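Local coordinates for transcriptional regulator (PDB 7DWM), which binds the small molecule 3,5-dimethylpyrazin-2-ol in its PAS-fold domain and probably binds DNA as a vibriophage transcriptional regulator, at residues L167-L172 / E197-K202. Residues are numbered along the deposited sequence; the frame is centred on the assembly and turned at random.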
ATOM      1  N   LEU A 167     -10.594  -6.401 -19.976  1.00 51.78           N
ATOM      2  CA  LEU A 167      -9.406  -7.220 -19.730  1.00 53.11           C
ATOM      3  C   LEU A 167      -8.260  -6.815 -20.654  1.00 60.30           C
ATOM      4  O   LEU A 167      -7.112  -6.623 -20.216  1.00 54.81           O
ATOM      5  CB  LEU A 167      -9.746  -8.697 -19.924  1.00 59.86           C
ATOM      6  CG  LEU A 167      -9.871  -9.573 -18.676  1.00 81.11           C
ATOM      7  CD1 LEU A 167     -11.128  -9.221 -17.906  1.00 86.31           C
ATOM      8  CD2 LEU A 167      -9.881 -11.043 -19.056  1.00 69.46           C
ATOM      9  N   VAL A 168      -8.561  -6.700 -21.951  1.00 51.17           N
ATOM     10  CA  VAL A 168      -7.551  -6.338 -22.938  1.00 52.70           C
ATOM     11  C   VAL A 168      -6.924  -4.996 -22.591  1.00 55.68           C
ATOM     12  O   VAL A 168      -5.704  -4.831 -22.676  1.00 64.75           O
ATOM     13  CB  VAL A 168      -8.162  -6.331 -24.353  1.00 50.77           C
ATOM     14  CG1 VAL A 168      -7.203  -5.691 -25.348  1.00 50.28           C
ATOM     15  CG2 VAL A 168      -8.510  -7.747 -24.785  1.00 43.73           C
ATOM     16  N   LEU A 169      -7.739  -4.021 -22.186  1.00 47.50           N
ATOM     17  CA  LEU A 169      -7.197  -2.708 -21.854  1.00 49.43           C
ATOM     18  C   LEU A 169      -6.387  -2.744 -20.562  1.00 56.37           C
ATOM     19  O   LEU A 169      -5.347  -2.081 -20.461  1.00 64.33           O
ATOM     20  CB  LEU A 169      -8.326  -1.681 -21.755  1.00 28.06           C
ATOM     21  CG  LEU A 169      -7.853  -0.237 -21.583  1.00 45.68           C
ATOM     22  CD1 LEU A 169      -7.061   0.180 -22.805  1.00 41.95           C
ATOM     23  CD2 LEU A 169      -9.033   0.690 -21.359  1.00 50.61           C
ATOM     24  N   PHE A 170      -6.865  -3.485 -19.554  1.00 47.11           N
ATOM     25  CA  PHE A 170      -6.097  -3.672 -18.326  1.00 41.98           C
ATOM     26  C   PHE A 170      -4.686  -4.146 -18.635  1.00 52.13           C
ATOM     27  O   PHE A 170      -3.708  -3.637 -18.075  1.00 48.66           O
ATOM     28  CB  PHE A 170      -6.807  -4.670 -17.403  1.00 49.63           C
ATOM     29  CG  PHE A 170      -6.160  -4.819 -16.046  1.00 39.95           C
ATOM     30  CD1 PHE A 170      -5.160  -5.756 -15.832  1.00 38.67           C
ATOM     31  CD2 PHE A 170      -6.556  -4.017 -14.986  1.00 57.58           C
ATOM     32  CE1 PHE A 170      -4.567  -5.886 -14.588  1.00 59.41           C
ATOM     33  CE2 PHE A 170      -5.967  -4.145 -13.742  1.00 43.04           C
ATOM     34  CZ  PHE A 170      -4.972  -5.079 -13.543  1.00 44.00           C
ATOM     35  N   PHE A 171      -4.560  -5.119 -19.534  1.00 52.35           N
ATOM     36  CA  PHE A 171      -3.223  -5.632 -19.813  1.00 44.01           C
ATOM     37  C   PHE A 171      -2.459  -4.778 -20.824  1.00 64.25           C
ATOM     38  O   PHE A 171      -1.224  -4.776 -20.810  1.00 56.51           O
ATOM     39  CB  PHE A 171      -3.306  -7.093 -20.246  1.00 53.32           C
ATOM     40  CG  PHE A 171      -3.637  -8.021 -19.113  1.00 62.44           C
ATOM     41  CD1 PHE A 171      -2.805  -8.099 -18.007  1.00 69.79           C
ATOM     42  CD2 PHE A 171      -4.791  -8.784 -19.132  1.00 57.51           C
ATOM     43  CE1 PHE A 171      -3.109  -8.935 -16.949  1.00 60.36           C
ATOM     44  CE2 PHE A 171      -5.098  -9.624 -18.080  1.00 63.04           C
ATOM     45  CZ  PHE A 171      -4.256  -9.699 -16.988  1.00 64.29           C
ATOM     46  N   LEU A 172      -3.161  -4.052 -21.697  1.00 56.58           N
ATOM     47  CA  LEU A 172      -2.495  -3.104 -22.585  1.00 53.23           C
ATOM     48  C   LEU A 172      -1.813  -1.999 -21.788  1.00 57.02           C
ATOM     49  O   LEU A 172      -0.645  -1.673 -22.026  1.00 73.11           O
ATOM     50  CB  LEU A 172      -3.505  -2.506 -23.566  1.00 48.78           C
ATOM     51  CG  LEU A 172      -3.702  -3.144 -24.942  1.00 59.47           C
ATOM     52  CD1 LEU A 172      -4.320  -2.120 -25.875  1.00 56.95           C
ATOM     53  CD2 LEU A 172      -2.394  -3.676 -25.515  1.00 62.72           C
ATOM     54  N   GLU A 197      -8.888  -2.821 -31.608  1.00 59.72           N
ATOM     55  CA  GLU A 197      -9.475  -1.883 -32.560  1.00 52.48           C
ATOM     56  C   GLU A 197     -10.779  -1.306 -32.023  1.00 66.50           C
ATOM     57  O   GLU A 197     -11.012  -0.091 -32.100  1.00 62.16           O
ATOM     58  CB  GLU A 197      -9.705  -2.578 -33.902  1.00 62.92           C
ATOM     59  CG  GLU A 197     -10.592  -1.804 -34.861  1.00 63.19           C
ATOM     60  CD  GLU A 197      -9.817  -0.802 -35.694  1.00 75.98           C
ATOM     61  OE1 GLU A 197     -10.446  -0.082 -36.498  1.00 91.66           O
ATOM     62  OE2 GLU A 197      -8.579  -0.735 -35.545  1.00 79.42           O
ATOM     63  N   ARG A 198     -11.626  -2.157 -31.438  1.00 50.55           N
ATOM     64  CA  ARG A 198     -12.904  -1.656 -30.940  1.00 55.87           C
ATOM     65  C   ARG A 198     -12.717  -0.771 -29.709  1.00 62.61           C
ATOM     66  O   ARG A 198     -13.420   0.236 -29.552  1.00 66.48           O
ATOM     67  CB  ARG A 198     -13.844  -2.820 -30.628  1.00 50.43           C
ATOM     68  CG  ARG A 198     -14.589  -3.333 -31.848  1.00 45.15           C
ATOM     69  CD  ARG A 198     -15.634  -4.368 -31.477  1.00 52.37           C
ATOM     70  NE  ARG A 198     -15.216  -5.715 -31.848  1.00 56.41           N
ATOM     71  CZ  ARG A 198     -14.556  -6.538 -31.042  1.00 80.79           C
ATOM     72  NH1 ARG A 198     -14.214  -7.747 -31.468  1.00 77.96           N
ATOM     73  NH2 ARG A 198     -14.238  -6.156 -29.811  1.00 54.27           N
ATOM     74  N   ILE A 199     -11.741  -1.094 -28.856  1.00 52.63           N
ATOM     75  CA  ILE A 199     -11.432  -0.225 -27.719  1.00 56.65           C
ATOM     76  C   ILE A 199     -10.946   1.136 -28.203  1.00 64.33           C
ATOM     77  O   ILE A 199     -11.428   2.189 -27.760  1.00 67.89           O
ATOM     78  CB  ILE A 199     -10.386  -0.885 -26.804  1.00 50.92           C
ATOM     79  CG1 ILE A 199     -10.965  -2.109 -26.103  1.00 50.77           C
ATOM     80  CG2 ILE A 199      -9.861   0.118 -25.787  1.00 45.04           C
ATOM     81  CD1 ILE A 199      -9.900  -3.053 -25.593  1.00 47.06           C
ATOM     82  N   ARG A 200      -9.961   1.126 -29.105  1.00 71.19           N
ATOM     83  CA  ARG A 200      -9.435   2.348 -29.700  1.00 68.78           C
ATOM     84  C   ARG A 200     -10.552   3.225 -30.251  1.00 71.77           C
ATOM     85  O   ARG A 200     -10.604   4.431 -29.983  1.00 60.98           O
ATOM     86  CB  ARG A 200      -8.440   1.984 -30.801  1.00 67.26           C
ATOM     87  CG  ARG A 200      -7.382   3.026 -31.058  1.00 81.78           C
ATOM     88  CD  ARG A 200      -6.811   2.862 -32.452  1.00 85.85           C
ATOM     89  NE  ARG A 200      -7.717   3.378 -33.474  1.00 92.32           N
ATOM     90  CZ  ARG A 200      -8.094   2.697 -34.551  1.00 93.58           C
ATOM     91  NH1 ARG A 200      -7.643   1.466 -34.751  1.00 85.53           N
ATOM     92  NH2 ARG A 200      -8.922   3.248 -35.429  1.00 97.89           N
ATOM     93  N   ASN A 201     -11.460   2.630 -31.030  1.00 66.86           N
ATOM     94  CA  ASN A 201     -12.532   3.421 -31.624  1.00 69.42           C
ATOM     95  C   ASN A 201     -13.493   3.943 -30.564  1.00 64.59           C
ATOM     96  O   ASN A 201     -14.013   5.058 -30.690  1.00 69.72           O
ATOM     97  CB  ASN A 201     -13.269   2.602 -32.680  1.00 61.73           C
ATOM     98  CG  ASN A 201     -12.562   2.632 -34.019  1.00 88.79           C
ATOM     99  OD1 ASN A 201     -11.777   3.541 -34.295  1.00 82.35           O
ATOM    100  ND2 ASN A 201     -12.831   1.638 -34.856  1.00 75.95           N
ATOM    101  N   LYS A 202     -13.747   3.157 -29.514  1.00 66.31           N
ATOM    102  CA  LYS A 202     -14.578   3.655 -28.425  1.00 45.95           C
ATOM    103  C   LYS A 202     -13.937   4.856 -27.739  1.00 63.11           C
ATOM    104  O   LYS A 202     -14.643   5.765 -27.290  1.00 73.80           O
ATOM    105  CB  LYS A 202     -14.852   2.537 -27.420  1.00 49.82           C
ATOM    106  CG  LYS A 202     -15.998   1.632 -27.833  1.00 64.95           C
ATOM    107  CD  LYS A 202     -16.277   0.550 -26.806  1.00 55.16           C
ATOM    108  CE  LYS A 202     -17.290  -0.444 -27.349  1.00 49.06           C
ATOM    109  NZ  LYS A 202     -17.709  -1.452 -26.338  1.00 55.24           N
TER
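Within 197-202, Ile199 is the residue that meets Val168 and Leu169 on the facing helix; at this level the backbones stand 7.6 Å apart between the CA atoms of Leu169 and Ile199. Two residues earlier, Glu197 points to the outer side of helix 189-203, where its OE2 forms a salt bridge with Arg200 NH1 one turn on, as suits charged residues on an exposed flank. Ile199 turns inward, and its beta-branch offers two hydrocarbon arms. CG1 stands anti to the carbonyl carbon (chi1 -68°) and carries CD1 to within 3.8 Å of Val168 CG1, with Val168 CB close beside. The other arm, Ile199 CG2, meets Leu169 CD1 at 4.1 Å. Leu169 extends its branch across the gap with CG anti to its backbone N (chi1 -173°). Val168 has the more distant backbone, and the long CG1-CD1 arm of Ile199 makes up the difference, meeting a short, branched side chain. Leu211 of helix 208-217 also packs on Ile199, while Ile196 and Phe203 extend the same apolar seam along helix 189-203. Lys202 finishes the segment with a long aliphatic chain whose NZ bonds to Asn160 O and joins the guanidinium of Arg198 in pairing with Glu165 on helix 163-172. Both helices belong to the LuxR-type helix-turn-helix region, and the contact joins its first helix, 163-172, to helix 189-203, which probably corresponds to the recognition helix, as in other LuxR-type domains. With no hydrogen bond between the two segments, their buried join depends on apolar shape and the exclusion of water, and charge pairing is left to the border outside that patch.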